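Local coordinates for transglutaminase elicitor (Phytophthora sojae, PDB 3TW5), which probably catalyses crosslinking of protein glutamine and lysine side chains, and is an elicitor probably recognised by plant innate immunity, at residues A[34-46]-A[279-291]. The protein carries 1 engineered substitution. Sequence-based numbering, arbitrary orientation.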
loop_
_atom_site.group_PDB
_atom_site.type_symbol
_atom_site.label_atom_id
_atom_site.label_comp_id
_atom_site.label_asym_id
_atom_site.label_seq_id
_atom_site.Cartn_x
_atom_site.Cartn_y
_atom_site.Cartn_z
ATOM N N PRO A 34 6.569 0.871 -14.782
ATOM C CA PRO A 34 5.273 0.201 -14.903
ATOM C C PRO A 34 4.452 0.360 -13.628
ATOM O O PRO A 34 5.018 0.555 -12.545
ATOM C CB PRO A 34 5.653 -1.269 -15.112
ATOM C CG PRO A 34 6.967 -1.416 -14.438
ATOM C CD PRO A 34 7.672 -0.093 -14.598
ATOM N N SER A 35 3.132 0.291 -13.765
ATOM C CA SER A 35 2.233 0.373 -12.623
ATOM C C SER A 35 2.516 -0.753 -11.634
ATOM O O SER A 35 2.856 -1.866 -12.044
ATOM C CB SER A 35 0.777 0.300 -13.087
ATOM O OG SER A 35 -0.113 0.228 -11.983
ATOM N N PRO A 36 2.400 -0.463 -10.325
ATOM C CA PRO A 36 2.423 -1.541 -9.344
ATOM C C PRO A 36 1.272 -2.505 -9.620
ATOM O O PRO A 36 0.175 -2.065 -9.973
ATOM C CB PRO A 36 2.204 -0.811 -8.017
ATOM C CG PRO A 36 2.679 0.567 -8.258
ATOM C CD PRO A 36 2.329 0.861 -9.683
ATOM N N TRP A 37 1.525 -3.803 -9.481
ATOM C CA TRP A 37 0.513 -4.808 -9.803
ATOM C C TRP A 37 -0.546 -4.987 -8.723
ATOM O O TRP A 37 -0.301 -4.719 -7.547
ATOM C CB TRP A 37 1.148 -6.155 -10.163
ATOM C CG TRP A 37 2.241 -6.641 -9.245
ATOM C CD1 TRP A 37 3.584 -6.475 -9.418
ATOM C CD2 TRP A 37 2.082 -7.400 -8.041
ATOM N NE1 TRP A 37 4.273 -7.073 -8.393
ATOM C CE2 TRP A 37 3.377 -7.649 -7.533
ATOM C CE3 TRP A 37 0.973 -7.886 -7.337
ATOM C CZ2 TRP A 37 3.597 -8.361 -6.350
ATOM C CZ3 TRP A 37 1.190 -8.597 -6.159
ATOM C CH2 TRP A 37 2.494 -8.829 -5.679
ATOM N N ALA A 38 -1.728 -5.435 -9.135
ATOM C CA ALA A 38 -2.823 -5.676 -8.208
ATOM C C ALA A 38 -2.721 -7.071 -7.609
ATOM O O ALA A 38 -2.278 -8.011 -8.271
ATOM C CB ALA A 38 -4.156 -5.488 -8.903
ATOM N N GLY A 39 -3.127 -7.187 -6.350
ATOM C CA GLY A 39 -3.105 -8.450 -5.621
ATOM C C GLY A 39 -3.826 -8.284 -4.299
ATOM O O GLY A 39 -4.010 -7.160 -3.837
ATOM N N PRO A 40 -4.239 -9.396 -3.675
ATOM C CA PRO A 40 -4.998 -9.260 -2.438
ATOM C C PRO A 40 -4.112 -9.025 -1.221
ATOM O O PRO A 40 -2.887 -9.141 -1.305
ATOM C CB PRO A 40 -5.717 -10.604 -2.320
ATOM C CG PRO A 40 -4.865 -11.560 -3.052
ATOM C CD PRO A 40 -3.982 -10.804 -4.009
ATOM N N TYR A 41 -4.746 -8.687 -0.104
ATOM C CA TYR A 41 -4.048 -8.494 1.157
ATOM C C TYR A 41 -4.038 -9.789 1.974
ATOM O O TYR A 41 -3.743 -9.774 3.171
ATOM C CB TYR A 41 -4.664 -7.328 1.945
ATOM C CG TYR A 41 -6.059 -7.577 2.481
ATOM C CD1 TYR A 41 -6.273 -7.798 3.843
ATOM C CD2 TYR A 41 -7.167 -7.579 1.630
ATOM C CE1 TYR A 41 -7.557 -8.020 4.347
ATOM C CE2 TYR A 41 -8.456 -7.805 2.121
ATOM C CZ TYR A 41 -8.643 -8.019 3.479
ATOM O OH TYR A 41 -9.912 -8.242 3.964
ATOM N N TRP A 42 -4.361 -10.900 1.306
ATOM C CA TRP A 42 -4.326 -12.250 1.884
ATOM C C TRP A 42 -4.753 -12.279 3.347
ATOM O O TRP A 42 -3.932 -12.526 4.230
ATOM C CB TRP A 42 -2.942 -12.877 1.688
ATOM C CG TRP A 42 -2.567 -12.946 0.247
ATOM C CD1 TRP A 42 -1.713 -12.116 -0.420
ATOM C CD2 TRP A 42 -3.066 -13.874 -0.722
ATOM N NE1 TRP A 42 -1.636 -12.479 -1.743
ATOM C CE2 TRP A 42 -2.457 -13.555 -1.956
ATOM C CE3 TRP A 42 -3.964 -14.950 -0.667
ATOM C CZ2 TRP A 42 -2.718 -14.273 -3.130
ATOM C CZ3 TRP A 42 -4.220 -15.664 -1.832
ATOM C CH2 TRP A 42 -3.597 -15.323 -3.047
ATOM N N PRO A 43 -6.050 -12.032 3.600
ATOM C CA PRO A 43 -6.567 -11.784 4.943
ATOM C C PRO A 43 -6.253 -12.902 5.930
ATOM O O PRO A 43 -6.183 -14.075 5.552
ATOM C CB PRO A 43 -8.080 -11.682 4.729
ATOM C CG PRO A 43 -8.257 -11.431 3.290
ATOM C CD PRO A 43 -7.138 -12.125 2.613
ATOM N N THR A 44 -6.065 -12.513 7.186
ATOM C CA THR A 44 -5.788 -13.438 8.278
ATOM C C THR A 44 -6.988 -14.356 8.522
ATOM O O THR A 44 -6.824 -15.560 8.718
ATOM C CB THR A 44 -5.426 -12.661 9.570
ATOM O OG1 THR A 44 -4.328 -11.781 9.307
ATOM C CG2 THR A 44 -5.048 -13.601 10.702
ATOM N N TYR A 45 -8.191 -13.782 8.480
ATOM C CA TYR A 45 -9.420 -14.523 8.769
ATOM C C TYR A 45 -9.711 -15.640 7.756
ATOM O O TYR A 45 -10.540 -16.515 8.013
ATOM C CB TYR A 45 -10.615 -13.567 8.906
ATOM C CG TYR A 45 -11.337 -13.284 7.611
ATOM C CD1 TYR A 45 -12.472 -14.015 7.251
ATOM C CD2 TYR A 45 -10.889 -12.292 6.745
ATOM C CE1 TYR A 45 -13.139 -13.765 6.058
ATOM C CE2 TYR A 45 -11.551 -12.029 5.550
ATOM C CZ TYR A 45 -12.672 -12.772 5.214
ATOM O OH TYR A 45 -13.325 -12.518 4.034
ATOM N N GLN A 46 -9.036 -15.600 6.609
ATOM C CA GLN A 46 -9.150 -16.659 5.603
ATOM C C GLN A 46 -7.919 -17.566 5.573
ATOM O O GLN A 46 -7.709 -18.318 4.613
ATOM C CB GLN A 46 -9.420 -16.065 4.221
ATOM C CG GLN A 46 -10.870 -15.665 4.002
ATOM C CD GLN A 46 -11.120 -15.115 2.617
ATOM O OE1 GLN A 46 -10.365 -14.275 2.118
ATOM N NE2 GLN A 46 -12.186 -15.586 1.982
ATOM N N TRP A 279 -4.249 4.958 -6.710
ATOM C CA TRP A 279 -3.613 3.760 -6.178
ATOM C C TRP A 279 -4.276 2.478 -6.659
ATOM O O TRP A 279 -5.396 2.497 -7.176
ATOM C CB TRP A 279 -3.591 3.798 -4.651
ATOM C CG TRP A 279 -4.944 3.823 -4.022
ATOM C CD1 TRP A 279 -5.727 2.749 -3.725
ATOM C CD2 TRP A 279 -5.670 4.981 -3.596
ATOM N NE1 TRP A 279 -6.898 3.162 -3.138
ATOM C CE2 TRP A 279 -6.891 4.528 -3.048
ATOM C CE3 TRP A 279 -5.408 6.359 -3.624
ATOM C CZ2 TRP A 279 -7.851 5.401 -2.533
ATOM C CZ3 TRP A 279 -6.364 7.228 -3.111
ATOM C CH2 TRP A 279 -7.573 6.743 -2.573
ATOM N N ILE A 280 -3.570 1.368 -6.467
ATOM C CA ILE A 280 -4.035 0.049 -6.876
ATOM C C ILE A 280 -4.763 -0.614 -5.713
ATOM O O ILE A 280 -4.323 -0.512 -4.570
ATOM C CB ILE A 280 -2.846 -0.838 -7.312
ATOM C CG1 ILE A 280 -1.875 -0.065 -8.217
ATOM C CG2 ILE A 280 -3.334 -2.115 -7.974
ATOM C CD1 ILE A 280 -2.475 0.496 -9.509
ATOM N N TYR A 281 -5.881 -1.280 -6.000
ATOM C CA TYR A 281 -6.609 -2.008 -4.956
ATOM C C TYR A 281 -6.623 -3.533 -5.149
ATOM O O TYR A 281 -6.237 -4.038 -6.203
ATOM C CB TYR A 281 -8.008 -1.417 -4.703
ATOM C CG TYR A 281 -9.030 -1.606 -5.805
ATOM C CD1 TYR A 281 -9.959 -2.646 -5.746
ATOM C CD2 TYR A 281 -9.094 -0.727 -6.887
ATOM C CE1 TYR A 281 -10.916 -2.819 -6.746
ATOM C CE2 TYR A 281 -10.047 -0.888 -7.892
ATOM C CZ TYR A 281 -10.954 -1.939 -7.817
ATOM O OH TYR A 281 -11.897 -2.108 -8.808
ATOM N N GLU A 282 -7.076 -4.244 -4.117
ATOM C CA GLU A 282 -6.980 -5.704 -4.035
ATOM C C GLU A 282 -7.895 -6.458 -5.001
ATOM O O GLU A 282 -9.023 -6.033 -5.264
ATOM C CB GLU A 282 -7.258 -6.171 -2.599
ATOM C CG GLU A 282 -6.207 -5.743 -1.566
ATOM C CD GLU A 282 -6.398 -4.319 -1.035
ATOM O OE1 GLU A 282 -7.339 -3.617 -1.468
ATOM O OE2 GLU A 282 -5.594 -3.900 -0.175
ATOM N N THR A 283 -7.390 -7.580 -5.516
ATOM C CA THR A 283 -8.159 -8.494 -6.371
ATOM C C THR A 283 -7.522 -9.883 -6.427
ATOM O O THR A 283 -6.311 -10.025 -6.264
ATOM C CB THR A 283 -8.329 -7.950 -7.819
ATOM O OG1 THR A 283 -9.139 -8.854 -8.584
ATOM C CG2 THR A 283 -6.980 -7.776 -8.507
ATOM N N TYR A 284 -8.344 -10.901 -6.671
ATOM C CA TYR A 284 -7.855 -12.269 -6.820
ATOM C C TYR A 284 -7.768 -12.700 -8.289
ATOM O O TYR A 284 -7.581 -13.880 -8.594
ATOM C CB TYR A 284 -8.722 -13.237 -6.017
ATOM C CG TYR A 284 -8.640 -13.050 -4.517
ATOM C CD1 TYR A 284 -7.793 -13.839 -3.743
ATOM C CD2 TYR A 284 -9.420 -12.091 -3.870
ATOM C CE1 TYR A 284 -7.722 -13.677 -2.362
ATOM C CE2 TYR A 284 -9.355 -11.921 -2.490
ATOM C CZ TYR A 284 -8.506 -12.716 -1.744
ATOM O OH TYR A 284 -8.442 -12.548 -0.381
ATOM N N THR A 285 -7.894 -11.730 -9.193
ATOM C CA THR A 285 -7.857 -11.996 -10.629
ATOM C C THR A 285 -6.468 -12.465 -11.070
ATOM O O THR A 285 -5.472 -11.755 -10.903
ATOM C CB THR A 285 -8.292 -10.757 -11.443
ATOM O OG1 THR A 285 -9.533 -10.262 -10.928
ATOM C CG2 THR A 285 -8.463 -11.104 -12.918
ATOM N N ASP A 286 -6.422 -13.670 -11.631
ATOM C CA ASP A 286 -5.170 -14.284 -12.070
ATOM C C ASP A 286 -4.665 -13.663 -13.376
ATOM O O ASP A 286 -5.422 -12.999 -14.090
ATOM C CB ASP A 286 -5.361 -15.799 -12.227
ATOM C CG ASP A 286 -4.045 -16.567 -12.247
ATOM O OD1 ASP A 286 -2.988 -15.987 -11.899
ATOM O OD2 ASP A 286 -4.075 -17.765 -12.612
ATOM N N GLY A 287 -3.385 -13.872 -13.671
ATOM C CA GLY A 287 -2.775 -13.381 -14.901
ATOM C C GLY A 287 -1.958 -12.122 -14.702
ATOM O O GLY A 287 -2.008 -11.494 -13.638
ATOM N N GLY A 288 -1.198 -11.758 -15.732
ATOM C CA GLY A 288 -0.398 -10.538 -15.718
ATOM C C GLY A 288 -1.251 -9.327 -16.037
ATOM O O GLY A 288 -1.386 -8.942 -17.199
ATOM N N LEU A 289 -1.817 -8.726 -14.993
ATOM C CA LEU A 289 -2.762 -7.616 -15.128
ATOM C C LEU A 289 -2.151 -6.331 -15.693
ATOM O O LEU A 289 -2.846 -5.550 -16.344
ATOM C CB LEU A 289 -3.431 -7.323 -13.781
ATOM C CG LEU A 289 -4.119 -8.475 -13.043
ATOM C CD1 LEU A 289 -4.414 -8.078 -11.608
ATOM C CD2 LEU A 289 -5.394 -8.930 -13.744
ATOM N N VAL A 290 -0.864 -6.110 -15.438
ATOM C CA VAL A 290 -0.187 -4.893 -15.898
ATOM C C VAL A 290 0.109 -4.937 -17.400
ATOM O O VAL A 290 -0.208 -3.984 -18.121
ATOM C CB VAL A 290 1.098 -4.587 -15.071
ATOM C CG1 VAL A 290 1.896 -3.440 -15.689
ATOM C CG2 VAL A 290 0.737 -4.265 -13.630
ATOM N N SER A 291 0.693 -6.041 -17.870
ATOM C CA SER A 291 1.010 -6.198 -19.295
ATOM C C SER A 291 -0.241 -6.365 -20.166
ATOM O O SER A 291 -0.188 -6.141 -21.376
ATOM C CB SER A 291 1.986 -7.358 -19.521
ATOM O OG SER A 291 1.387 -8.605 -19.207
#
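The methyl of A38 sits among methyl groups of I280, T283 and L289. I280 CG2 is 3.6 Å from A38 CB, T283 CG2 is 3.7 Å away and L289 CD1 3.8 Å. This is the tightly packed middle of the contact. I280 also runs along the chain before A38: its CG1 meets P36 and its CD1 ends by S35 OG. That hydroxyl, anti to the backbone N (chi1 174°), reaches forward to bond the carbonyl O of the next residue, P36. V290 CG2 lies against CB of W37, whose indole leads away to bond E138 O and meet W131. Beyond A38 the loops cross at G39 and P40. G39 O takes a CA-H...O contact from E282 CA, 3.3 Å away. E282 CG then comes to the edge of the Y41 ring, while Y41 OH bonds T123 O.

The Y284 ring is also well packed, against P40, W42 and P43. P40 CB makes a CH-pi contact over one face, 3.7 Å from the centroid of the Y284 ring. The edge of Y284 faces the six-membered ring of W42 in a T-shaped pair, planes at 84°. P43 CD is 3.3 Å from Y284 OH. The loose side lies at the two ends. Partly exposed Q46 gives only marginal cover near the Y284 hydroxyl, and exposed P34 barely touches V290.

Helices 128-137 and 154-167 also touch these loops. The loop after strand 29-31 thus packs on the loop that follows strand 269-280 of the large antiparallel sheet, consistent with the papain-like fold of clan CA.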